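Local atomic coordinates of putative lipoprotein YcdA (Bacillus subtilis subsp. subtilis str. 168, PDB entry 4R4G), a protein that is of unknown function but is probably a lipoprotein of the cell membrane, built from an Ig-like N-terminal domain and a mixed alpha/beta C-terminal one. Residues 110-115 with 123-128. Sequence-based numbering, arbitrary orientation. Where two conformers were deposited one is given.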
loop_
_atom_site.group_PDB
_atom_site.type_symbol
_atom_site.label_atom_id
_atom_site.label_comp_id
_atom_site.label_asym_id
_atom_site.label_seq_id
_atom_site.Cartn_x
_atom_site.Cartn_y
_atom_site.Cartn_z
ATOM N N LEU A 110 -21.795 -19.118 -5.201
ATOM C CA LEU A 110 -21.188 -19.287 -6.504
ATOM C C LEU A 110 -22.008 -20.295 -7.267
ATOM O O LEU A 110 -22.243 -21.387 -6.747
ATOM C CB LEU A 110 -19.722 -19.742 -6.375
ATOM C CG LEU A 110 -18.937 -19.934 -7.679
ATOM C CD1 LEU A 110 -18.491 -18.620 -8.238
ATOM C CD2 LEU A 110 -17.718 -20.789 -7.450
ATOM N N ASN A 111 -22.472 -19.923 -8.481
ATOM C CA ASN A 111 -23.244 -20.834 -9.339
ATOM C C ASN A 111 -22.472 -21.086 -10.607
ATOM O O ASN A 111 -21.847 -20.174 -11.139
ATOM C CB ASN A 111 -24.668 -20.328 -9.666
ATOM C CG ASN A 111 -25.516 -21.324 -10.480
ATOM O OD1 ASN A 111 -25.952 -22.378 -9.981
ATOM N ND2 ASN A 111 -25.743 -21.034 -11.764
ATOM N N TYR A 112 -22.473 -22.359 -11.067
ATOM C CA TYR A 112 -21.818 -22.817 -12.293
ATOM C C TYR A 112 -22.852 -23.444 -13.184
ATOM O O TYR A 112 -23.531 -24.375 -12.748
ATOM C CB TYR A 112 -20.669 -23.800 -12.042
ATOM C CG TYR A 112 -20.166 -24.452 -13.319
ATOM C CD1 TYR A 112 -19.531 -23.702 -14.309
ATOM C CD2 TYR A 112 -20.364 -25.809 -13.558
ATOM C CE1 TYR A 112 -19.049 -24.302 -15.475
ATOM C CE2 TYR A 112 -19.919 -26.412 -14.737
ATOM C CZ TYR A 112 -19.260 -25.657 -15.693
ATOM O OH TYR A 112 -18.840 -26.253 -16.866
ATOM N N THR A 113 -22.979 -22.931 -14.430
ATOM C CA THR A 113 -23.900 -23.451 -15.435
ATOM C C THR A 113 -23.042 -23.883 -16.624
ATOM O O THR A 113 -22.516 -23.036 -17.362
ATOM C CB THR A 113 -25.043 -22.461 -15.771
ATOM O OG1 THR A 113 -25.877 -22.306 -14.617
ATOM C CG2 THR A 113 -25.914 -22.938 -16.936
ATOM N N PRO A 114 -22.879 -25.216 -16.787
ATOM C CA PRO A 114 -22.054 -25.742 -17.897
ATOM C C PRO A 114 -22.606 -25.387 -19.273
ATOM O O PRO A 114 -23.819 -25.255 -19.435
ATOM C CB PRO A 114 -22.067 -27.256 -17.672
ATOM C CG PRO A 114 -23.280 -27.507 -16.856
ATOM C CD PRO A 114 -23.432 -26.312 -15.967
ATOM N N GLU A 115 -21.687 -25.180 -20.245
ATOM C CA GLU A 115 -22.008 -24.804 -21.624
ATOM C C GLU A 115 -22.462 -26.060 -22.347
ATOM O O GLU A 115 -21.696 -26.721 -23.060
ATOM C CB GLU A 115 -20.822 -24.115 -22.311
ATOM C CG GLU A 115 -20.454 -22.784 -21.687
ATOM C CD GLU A 115 -19.472 -21.887 -22.421
ATOM O OE1 GLU A 115 -19.038 -22.252 -23.538
ATOM O OE2 GLU A 115 -19.156 -20.796 -21.890
ATOM N N LYS A 123 -28.340 -29.517 -14.709
ATOM C CA LYS A 123 -26.911 -29.621 -15.032
ATOM C C LYS A 123 -26.036 -28.652 -14.203
ATOM O O LYS A 123 -24.822 -28.825 -14.201
ATOM C CB LYS A 123 -26.679 -29.400 -16.554
ATOM C CG LYS A 123 -27.054 -27.995 -17.078
ATOM C CD LYS A 123 -26.930 -27.782 -18.604
ATOM C CE LYS A 123 -26.943 -26.294 -18.912
ATOM N NZ LYS A 123 -27.418 -25.969 -20.279
ATOM N N SER A 124 -26.637 -27.647 -13.517
ATOM C CA SER A 124 -25.945 -26.608 -12.723
ATOM C C SER A 124 -25.556 -27.036 -11.297
ATOM O O SER A 124 -26.146 -27.958 -10.757
ATOM C CB SER A 124 -26.818 -25.364 -12.620
ATOM O OG SER A 124 -26.937 -24.694 -13.863
ATOM N N VAL A 125 -24.548 -26.368 -10.700
ATOM C CA VAL A 125 -24.119 -26.598 -9.311
ATOM C C VAL A 125 -23.947 -25.251 -8.641
ATOM O O VAL A 125 -23.505 -24.290 -9.275
ATOM C CB VAL A 125 -22.889 -27.514 -9.046
ATOM C CG1 VAL A 125 -23.214 -28.983 -9.269
ATOM C CG2 VAL A 125 -21.659 -27.076 -9.831
ATOM N N THR A 126 -24.299 -25.198 -7.357
ATOM C CA THR A 126 -24.281 -24.003 -6.559
ATOM C C THR A 126 -23.494 -24.246 -5.240
ATOM O O THR A 126 -23.711 -25.248 -4.575
ATOM C CB THR A 126 -25.737 -23.510 -6.351
ATOM O OG1 THR A 126 -25.728 -22.386 -5.485
ATOM C CG2 THR A 126 -26.665 -24.564 -5.748
ATOM N N PHE A 127 -22.603 -23.321 -4.864
ATOM C CA PHE A 127 -21.828 -23.402 -3.615
ATOM C C PHE A 127 -22.066 -22.192 -2.728
ATOM O O PHE A 127 -22.156 -21.076 -3.225
ATOM C CB PHE A 127 -20.313 -23.497 -3.880
ATOM C CG PHE A 127 -19.869 -24.579 -4.831
ATOM C CD1 PHE A 127 -19.876 -24.366 -6.208
ATOM C CD2 PHE A 127 -19.374 -25.787 -4.352
ATOM C CE1 PHE A 127 -19.447 -25.364 -7.091
ATOM C CE2 PHE A 127 -18.952 -26.792 -5.239
ATOM C CZ PHE A 127 -18.991 -26.574 -6.603
ATOM N N LYS A 128 -22.106 -22.401 -1.416
ATOM C CA LYS A 128 -22.200 -21.312 -0.460
ATOM C C LYS A 128 -20.803 -21.039 0.060
ATOM O O LYS A 128 -20.024 -21.978 0.283
ATOM C CB LYS A 128 -23.179 -21.627 0.670
ATOM C CG LYS A 128 -24.605 -21.813 0.177
ATOM C CD LYS A 128 -25.560 -22.011 1.301
ATOM C CE LYS A 128 -26.984 -22.212 0.825
ATOM N NZ LYS A 128 -27.857 -22.609 1.970
#
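Leu110 and Tyr112 pair with Phe127 and Val125 across two antiparallel strands whose axes run 4.7 Å apart at 166°, each pair exchanging two backbone hydrogen bonds; the shortest runs from Phe127 N to Leu110 O, 2.7 Å. Between them Asn111 faces Thr126 in a non-hydrogen-bonded pair. Side chains alternate. Leu110, Tyr112, Val125 and Phe127 share one face of the sheet, where Val125 CG2 sits at the edge of the Tyr112 ring, near its plane, and 4.1 Å from Tyr112 CB. Leu110 meets Phe127 more loosely, CD2 to CD1 at 4.4 Å. In this Ig-like N-terminal domain strand 125-130 is the outer strand of a four-stranded antiparallel sheet and 107-112 the next one in, with 62-66 on its other side; their apolar face packs on the other sheet of the sandwich: Val17 touches Tyr112, Val125 and Phe127, while Val43 and Val45 meet Leu110.

Past the strand ends the hydroxyls take over. Thr113 OG1 donates to Ser124 OG over 2.7 Å, and Ser124 OG is also bonded to Lys120 O, which ties the short helix 120-123 to the strand end. Chi1 of -66° sets Thr113 OG1 beside its own backbone N and turns CG2 to within 4.0 Å of Lys123 CE. A valine here would probably cost Ser124 OG its hydroxyl partner and weaken the link between the strand end and that helix. Next along, the Pro114 ring lies across the Lys123 chain, CG to CG 3.8 Å, and also abuts Lys123 O, 3.3 Å from Pro114 CG. Extended beyond CG, the lysine carries NZ past Pro114 to the carbonyl oxygens of Ser116 and Gly118.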